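Local structure of ornithine carbamoyltransferase (Giardia intestinalis, 3GRF) at residues A[40-51]-A[66-77]. The protein probably catalyses transfer of the carbamoyl group from carbamoyl phosphate to ornithine. Residues are numbered along the deposited sequence; the frame is centred on the assembly and turned at random.
Sequences ARAANKTLLAFF and MTRLGGHAIYYE
The shortest polar bond joining 40-51 to 66-77 runs from Tyr76 N to Ala49 O, 2.7 Å, with an N-H...O angle of 166°. It belongs to a parallel ladder: Leu47 N donates to His72 O, Ile74 N to Leu47 O, Ala49 N to Ile74 O and Phe51 N to Tyr76 O, and the axes of strands 46-51 and 72-77 diverge by just 20°. On one face, Leu48 CD1 sits 3.8 Å from Ile74 CG2 and also touches Tyr76 CB. Phe50 and Tyr76 point the same way, and Phe50 CE2 lies over one face of the tyrosine ring, offset toward its rim. With CG anti to the carbonyl carbon (chi1 -74°), the Phe51 ring on the other face reaches Tyr75, where Phe51 CD2 meets Tyr75 CE1 at 3.5 Å, at the tyrosine's edge. Against that same face, Met66 of the helix, bent at chi2 and chi3, lays SD 3.9 Å from Leu47 CB. Beyond the ladder, a Schellman motif ends the helix: Gly70, at C-prime, has positive phi, and Gly71 N bonds back to Met66 O at 2.8 Å. Ala42 N bonds to Leu69 O at 2.8 Å. The backbone N-H of Asn44 donates to a water that in turn donates to Gly70 O. On the face of Ile74 and Tyr76, His72 NE2 binds a nickel ion together with His72 of the second and third subunits, and Glu77 forms a salt bridge with Arg59 of the second subunit. Strands 46-51 and 72-77 with helix 56-69 make up a beta-alpha-beta unit of the carbamoyl phosphate-binding domain: the helix packs on Phe51, 72-77 ends the sheet within the chain, strand 103-107 flanks 46-51, and helix 303-322 covers Met66 and Leu69.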
ATOM      1  N   ALA A  40     -10.039  -7.200 -16.467  1.00 28.80           N
ATOM      2  CA  ALA A  40     -11.176  -6.863 -15.612  1.00 33.39           C
ATOM      3  C   ALA A  40     -11.628  -8.080 -14.801  1.00 33.65           C
ATOM      4  O   ALA A  40     -12.699  -8.076 -14.185  1.00 30.61           O
ATOM      5  CB  ALA A  40     -12.303  -6.311 -16.443  1.00 32.59           C
ATOM      6  N   ARG A  41     -10.793  -9.116 -14.787  1.00 31.15           N
ATOM      7  CA  ARG A  41     -11.087 -10.366 -14.063  1.00 29.29           C
ATOM      8  C   ARG A  41     -11.267 -10.187 -12.546  1.00 30.49           C
ATOM      9  O   ARG A  41     -12.163 -10.805 -11.952  1.00 32.41           O
ATOM     10  CB  ARG A  41     -10.020 -11.426 -14.373  1.00 25.91           C
ATOM     11  CG  ARG A  41     -10.059 -12.025 -15.809  1.00 37.19           C
ATOM     12  CD  ARG A  41     -11.370 -12.801 -16.117  1.00 35.88           C
ATOM     13  NE  ARG A  41     -11.421 -14.045 -15.347  1.00 40.85           N
ATOM     14  CZ  ARG A  41     -12.350 -14.998 -15.434  1.00 35.12           C
ATOM     15  NH1 ARG A  41     -13.381 -14.900 -16.255  1.00 33.17           N
ATOM     16  NH2 ARG A  41     -12.219 -16.078 -14.685  1.00 29.95           N
ATOM     17  N   ALA A  42     -10.470  -9.307 -11.929  1.00 25.57           N
ATOM     18  CA  ALA A  42     -10.631  -8.970 -10.494  1.00 33.00           C
ATOM     19  C   ALA A  42     -11.072  -7.536 -10.254  1.00 24.90           C
ATOM     20  O   ALA A  42     -10.789  -6.978  -9.203  1.00 22.16           O
ATOM     21  CB  ALA A  42      -9.274  -9.226  -9.714  1.00 21.62           C
ATOM     22  N   ALA A  43     -11.754  -6.921 -11.210  1.00 19.09           N
ATOM     23  CA  ALA A  43     -12.194  -5.557 -11.041  1.00 24.57           C
ATOM     24  C   ALA A  43     -12.932  -5.458  -9.712  1.00 31.14           C
ATOM     25  O   ALA A  43     -13.768  -6.309  -9.421  1.00 32.79           O
ATOM     26  CB  ALA A  43     -13.133  -5.156 -12.201  1.00 25.82           C
ATOM     27  N   ASN A  44     -12.615  -4.419  -8.912  1.00 29.47           N
ATOM     28  CA  ASN A  44     -13.244  -4.138  -7.600  1.00 28.15           C
ATOM     29  C   ASN A  44     -13.056  -5.163  -6.501  1.00 27.46           C
ATOM     30  O   ASN A  44     -13.728  -5.118  -5.432  1.00 25.82           O
ATOM     31  CB  ASN A  44     -14.720  -3.805  -7.734  1.00 25.34           C
ATOM     32  CG  ASN A  44     -14.956  -2.645  -8.658  1.00 33.84           C
ATOM     33  OD1 ASN A  44     -14.734  -1.495  -8.297  1.00 29.91           O
ATOM     34  ND2 ASN A  44     -15.332  -2.947  -9.885  1.00 23.79           N
ATOM     35  N   LYS A  45     -12.179  -6.120  -6.765  1.00 24.37           N
ATOM     36  CA  LYS A  45     -12.019  -7.234  -5.831  1.00 30.30           C
ATOM     37  C   LYS A  45     -10.693  -7.025  -5.188  1.00 23.59           C
ATOM     38  O   LYS A  45      -9.812  -6.437  -5.827  1.00 26.95           O
ATOM     39  CB  LYS A  45     -12.088  -8.585  -6.550  1.00 30.84           C
ATOM     40  CG  LYS A  45     -13.541  -8.956  -6.937  1.00 38.54           C
ATOM     41  CD  LYS A  45     -13.571 -10.122  -7.913  1.00 49.26           C
ATOM     42  CE  LYS A  45     -15.005 -10.434  -8.355  1.00 48.37           C
ATOM     43  NZ  LYS A  45     -15.667 -11.350  -7.385  1.00 52.44           N
ATOM     44  N   THR A  46     -10.500  -7.425  -3.921  1.00 27.26           N
ATOM     45  CA  THR A  46      -9.197  -7.196  -3.251  1.00 25.63           C
ATOM     46  C   THR A  46      -8.618  -8.451  -2.651  1.00 22.73           C
ATOM     47  O   THR A  46      -9.336  -9.354  -2.218  1.00 22.63           O
ATOM     48  CB  THR A  46      -9.237  -6.062  -2.169  1.00 38.39           C
ATOM     49  OG1 THR A  46      -9.145  -6.656  -0.862  1.00 28.21           O
ATOM     50  CG2 THR A  46     -10.527  -5.274  -2.305  1.00 20.39           C
ATOM     51  N   LEU A  47      -7.296  -8.483  -2.654  1.00 26.94           N
ATOM     52  CA  LEU A  47      -6.574  -9.530  -2.017  1.00 19.84           C
ATOM     53  C   LEU A  47      -5.933  -8.966  -0.750  1.00 29.49           C
ATOM     54  O   LEU A  47      -5.364  -7.882  -0.744  1.00 23.16           O
ATOM     55  CB  LEU A  47      -5.523 -10.105  -2.985  1.00 25.24           C
ATOM     56  CG  LEU A  47      -4.201 -10.585  -2.367  1.00 23.99           C
ATOM     57  CD1 LEU A  47      -4.458 -11.912  -1.689  1.00 26.48           C
ATOM     58  CD2 LEU A  47      -3.011 -10.691  -3.357  1.00 19.22           C
ATOM     59  N   LEU A  48      -6.034  -9.712   0.332  1.00 29.22           N
ATOM     60  CA  LEU A  48      -5.410  -9.287   1.529  1.00 24.03           C
ATOM     61  C   LEU A  48      -4.126 -10.072   1.638  1.00 28.45           C
ATOM     62  O   LEU A  48      -4.159 -11.283   1.698  1.00 32.09           O
ATOM     63  CB  LEU A  48      -6.302  -9.646   2.693  1.00 28.60           C
ATOM     64  CG  LEU A  48      -5.754  -9.310   4.072  1.00 15.59           C
ATOM     65  CD1 LEU A  48      -5.087  -7.888   4.154  1.00 16.82           C
ATOM     66  CD2 LEU A  48      -6.904  -9.425   5.022  1.00 28.00           C
ATOM     67  N   ALA A  49      -2.982  -9.390   1.713  1.00 30.09           N
ATOM     68  CA  ALA A  49      -1.697 -10.090   1.619  1.00 19.39           C
ATOM     69  C   ALA A  49      -0.807  -9.833   2.818  1.00 27.19           C
ATOM     70  O   ALA A  49      -0.161  -8.796   2.870  1.00 31.52           O
ATOM     71  CB  ALA A  49      -0.977  -9.635   0.347  1.00 23.20           C
ATOM     72  N   PHE A  50      -0.771 -10.787   3.755  1.00 31.77           N
ATOM     73  CA  PHE A  50       0.042 -10.716   4.987  1.00 31.23           C
ATOM     74  C   PHE A  50       1.465 -11.116   4.706  1.00 25.07           C
ATOM     75  O   PHE A  50       1.726 -12.036   3.945  1.00 33.59           O
ATOM     76  CB  PHE A  50      -0.538 -11.649   6.066  1.00 23.07           C
ATOM     77  CG  PHE A  50      -1.938 -11.268   6.536  1.00 31.03           C
ATOM     78  CD1 PHE A  50      -3.045 -11.916   6.044  1.00 30.28           C
ATOM     79  CD2 PHE A  50      -2.139 -10.243   7.448  1.00 30.35           C
ATOM     80  CE1 PHE A  50      -4.348 -11.569   6.490  1.00 36.02           C
ATOM     81  CE2 PHE A  50      -3.451  -9.899   7.899  1.00 23.75           C
ATOM     82  CZ  PHE A  50      -4.540 -10.574   7.404  1.00 28.52           C
ATOM     83  N   PHE A  51       2.414 -10.394   5.286  1.00 32.53           N
ATOM     84  CA  PHE A  51       3.785 -10.785   5.187  1.00 22.69           C
ATOM     85  C   PHE A  51       4.368 -10.638   6.567  1.00 32.84           C
ATOM     86  O   PHE A  51       4.316  -9.555   7.133  1.00 39.82           O
ATOM     87  CB  PHE A  51       4.523  -9.882   4.197  1.00 32.64           C
ATOM     88  CG  PHE A  51       4.181 -10.151   2.754  1.00 32.15           C
ATOM     89  CD1 PHE A  51       4.962 -10.996   1.987  1.00 32.55           C
ATOM     90  CD2 PHE A  51       3.087  -9.540   2.168  1.00 25.52           C
ATOM     91  CE1 PHE A  51       4.627 -11.248   0.660  1.00 34.95           C
ATOM     92  CE2 PHE A  51       2.760  -9.746   0.815  1.00 30.86           C
ATOM     93  CZ  PHE A  51       3.506 -10.636   0.084  1.00 32.39           C
ATOM     94  N   MET A  66      -2.625  -8.293  -9.158  1.00 28.31           N
ATOM     95  CA  MET A  66      -3.988  -7.791  -8.938  1.00 29.41           C
ATOM     96  C   MET A  66      -4.281  -6.602  -9.780  1.00 27.81           C
ATOM     97  O   MET A  66      -5.367  -6.503 -10.325  1.00 25.79           O
ATOM     98  CB  MET A  66      -4.280  -7.480  -7.463  1.00 27.41           C
ATOM     99  CG  MET A  66      -4.296  -8.703  -6.527  1.00 29.95           C
ATOM    100  SD  MET A  66      -5.642  -9.883  -6.832  1.00 28.16           S
ATOM    101  CE  MET A  66      -7.021  -8.831  -6.473  1.00 28.06           C
ATOM    102  N   THR A  67      -3.324  -5.687  -9.906  1.00 23.92           N
ATOM    103  CA  THR A  67      -3.492  -4.519 -10.808  1.00 24.68           C
ATOM    104  C   THR A  67      -3.755  -4.969 -12.233  1.00 27.09           C
ATOM    105  O   THR A  67      -4.582  -4.385 -12.954  1.00 27.57           O
ATOM    106  CB  THR A  67      -2.247  -3.627 -10.763  1.00 27.72           C
ATOM    107  OG1 THR A  67      -2.031  -3.232  -9.399  1.00 20.50           O
ATOM    108  CG2 THR A  67      -2.414  -2.367 -11.636  1.00 20.71           C
ATOM    109  N   ARG A  68      -3.068  -6.016 -12.659  1.00 24.59           N
ATOM    110  CA  ARG A  68      -3.213  -6.488 -14.058  1.00 30.14           C
ATOM    111  C   ARG A  68      -4.553  -7.120 -14.372  1.00 30.25           C
ATOM    112  O   ARG A  68      -4.948  -7.220 -15.533  1.00 27.73           O
ATOM    113  CB  ARG A  68      -2.072  -7.416 -14.425  1.00 23.10           C
ATOM    114  CG  ARG A  68      -0.788  -6.622 -14.666  1.00 29.00           C
ATOM    115  CD  ARG A  68       0.402  -7.531 -14.832  1.00 44.65           C
ATOM    116  NE  ARG A  68       0.496  -8.143 -16.164  1.00 45.17           N
ATOM    117  CZ  ARG A  68       1.268  -7.708 -17.160  1.00 45.73           C
ATOM    118  NH1 ARG A  68       1.998  -6.619 -17.007  1.00 35.68           N
ATOM    119  NH2 ARG A  68       1.290  -8.359 -18.331  1.00 38.98           N
ATOM    120  N   LEU A  69      -5.210  -7.578 -13.302  1.00 26.62           N
ATOM    121  CA  LEU A  69      -6.499  -8.249 -13.307  1.00 25.57           C
ATOM    122  C   LEU A  69      -7.544  -7.210 -12.994  1.00 26.28           C
ATOM    123  O   LEU A  69      -8.713  -7.465 -13.181  1.00 30.49           O
ATOM    124  CB  LEU A  69      -6.506  -9.328 -12.228  1.00 26.16           C
ATOM    125  CG  LEU A  69      -6.324 -10.826 -12.465  1.00 28.06           C
ATOM    126  CD1 LEU A  69      -5.963 -11.236 -13.857  1.00 27.41           C
ATOM    127  CD2 LEU A  69      -5.326 -11.372 -11.458  1.00 41.88           C
ATOM    128  N   GLY A  70      -7.111  -6.051 -12.483  1.00 26.23           N
ATOM    129  CA  GLY A  70      -7.955  -4.857 -12.322  1.00 24.59           C
ATOM    130  C   GLY A  70      -8.485  -4.640 -10.926  1.00 30.84           C
ATOM    131  O   GLY A  70      -9.441  -3.879 -10.721  1.00 28.37           O
ATOM    132  N   GLY A  71      -7.861  -5.315  -9.969  1.00 22.04           N
ATOM    133  CA  GLY A  71      -8.317  -5.317  -8.591  1.00 27.81           C
ATOM    134  C   GLY A  71      -7.169  -4.713  -7.802  1.00 19.86           C
ATOM    135  O   GLY A  71      -6.402  -3.902  -8.348  1.00 25.77           O
ATOM    136  N   HIS A  72      -7.044  -5.106  -6.543  1.00 25.02           N
ATOM    137  CA  HIS A  72      -6.082  -4.437  -5.623  1.00 24.72           C
ATOM    138  C   HIS A  72      -5.633  -5.404  -4.553  1.00 23.51           C
ATOM    139  O   HIS A  72      -6.430  -6.205  -4.102  1.00 26.79           O
ATOM    140  CB  HIS A  72      -6.732  -3.244  -4.923  1.00 23.05           C
ATOM    141  CG  HIS A  72      -5.753  -2.428  -4.136  1.00 28.42           C
ATOM    142  ND1 HIS A  72      -5.793  -2.340  -2.761  1.00 26.13           N
ATOM    143  CD2 HIS A  72      -4.666  -1.726  -4.527  1.00 28.44           C
ATOM    144  CE1 HIS A  72      -4.783  -1.603  -2.337  1.00 25.23           C
ATOM    145  NE2 HIS A  72      -4.085  -1.209  -3.388  1.00 28.97           N
ATOM    146  N   ALA A  73      -4.352  -5.311  -4.144  1.00 22.14           N
ATOM    147  CA  ALA A  73      -3.832  -6.089  -3.030  1.00 17.35           C
ATOM    148  C   ALA A  73      -3.467  -5.155  -1.897  1.00 18.22           C
ATOM    149  O   ALA A  73      -2.795  -4.135  -2.114  1.00 23.42           O
ATOM    150  CB  ALA A  73      -2.557  -6.880  -3.455  1.00 17.64           C
ATOM    151  N   ILE A  74      -3.899  -5.534  -0.697  1.00 26.07           N
ATOM    152  CA  ILE A  74      -3.531  -4.856   0.526  1.00 25.14           C
ATOM    153  C   ILE A  74      -2.254  -5.516   1.052  1.00 27.46           C
ATOM    154  O   ILE A  74      -2.235  -6.690   1.398  1.00 26.47           O
ATOM    155  CB  ILE A  74      -4.603  -5.014   1.580  1.00 25.00           C
ATOM    156  CG1 ILE A  74      -5.893  -4.318   1.125  1.00 23.46           C
ATOM    157  CG2 ILE A  74      -4.129  -4.408   2.901  1.00 18.62           C
ATOM    158  CD1 ILE A  74      -7.104  -4.544   2.083  1.00 25.39           C
ATOM    159  N   TYR A  75      -1.182  -4.759   1.091  1.00 29.15           N
ATOM    160  CA  TYR A  75       0.021  -5.261   1.658  1.00 28.92           C
ATOM    161  C   TYR A  75      -0.091  -5.127   3.199  1.00 24.99           C
ATOM    162  O   TYR A  75      -0.075  -4.012   3.779  1.00 29.80           O
ATOM    163  CB  TYR A  75       1.207  -4.518   1.068  1.00 32.88           C
ATOM    164  CG  TYR A  75       2.449  -4.769   1.872  1.00 30.19           C
ATOM    165  CD1 TYR A  75       3.030  -6.027   1.890  1.00 32.31           C
ATOM    166  CD2 TYR A  75       3.025  -3.749   2.643  1.00 41.82           C
ATOM    167  CE1 TYR A  75       4.163  -6.291   2.668  1.00 36.99           C
ATOM    168  CE2 TYR A  75       4.161  -3.989   3.426  1.00 31.83           C
ATOM    169  CZ  TYR A  75       4.725  -5.273   3.425  1.00 43.42           C
ATOM    170  OH  TYR A  75       5.868  -5.539   4.177  1.00 45.26           O
ATOM    171  N   TYR A  76      -0.302  -6.299   3.895  1.00 31.14           N
ATOM    172  CA  TYR A  76      -0.436  -6.207   5.361  1.00 29.98           C
ATOM    173  C   TYR A  76       0.768  -6.786   6.109  1.00 35.37           C
ATOM    174  O   TYR A  76       0.875  -7.989   6.314  1.00 37.19           O
ATOM    175  CB  TYR A  76      -1.744  -6.840   5.808  1.00 24.85           C
ATOM    176  CG  TYR A  76      -2.244  -6.304   7.121  1.00 36.14           C
ATOM    177  CD1 TYR A  76      -3.426  -5.571   7.254  1.00 34.88           C
ATOM    178  CD2 TYR A  76      -1.492  -6.558   8.277  1.00 31.82           C
ATOM    179  CE1 TYR A  76      -3.838  -5.099   8.507  1.00 50.85           C
ATOM    180  CE2 TYR A  76      -1.887  -6.088   9.527  1.00 43.20           C
ATOM    181  CZ  TYR A  76      -3.054  -5.359   9.639  1.00 41.14           C
ATOM    182  OH  TYR A  76      -3.444  -4.902  10.876  1.00 52.57           O
ATOM    183  N   GLU A  77       1.648  -5.897   6.572  1.00 34.37           N
ATOM    184  CA  GLU A  77       2.898  -6.293   7.183  1.00 40.92           C
ATOM    185  C   GLU A  77       2.677  -6.675   8.648  1.00 42.10           C
ATOM    186  O   GLU A  77       1.957  -5.992   9.376  1.00 41.98           O
ATOM    187  CB  GLU A  77       3.930  -5.169   7.028  1.00 39.23           C
ATOM    188  CG  GLU A  77       3.527  -3.841   7.725  1.00 67.21           C
ATOM    189  CD  GLU A  77       2.899  -2.749   6.792  1.00 75.22           C
ATOM    190  OE1 GLU A  77       3.544  -1.673   6.636  1.00 70.64           O
ATOM    191  OE2 GLU A  77       1.764  -2.950   6.262  1.00 62.31           O
TER
HETATM  192  O   HOH W   1     -10.570  -2.313  -8.403  1.00 38.99           O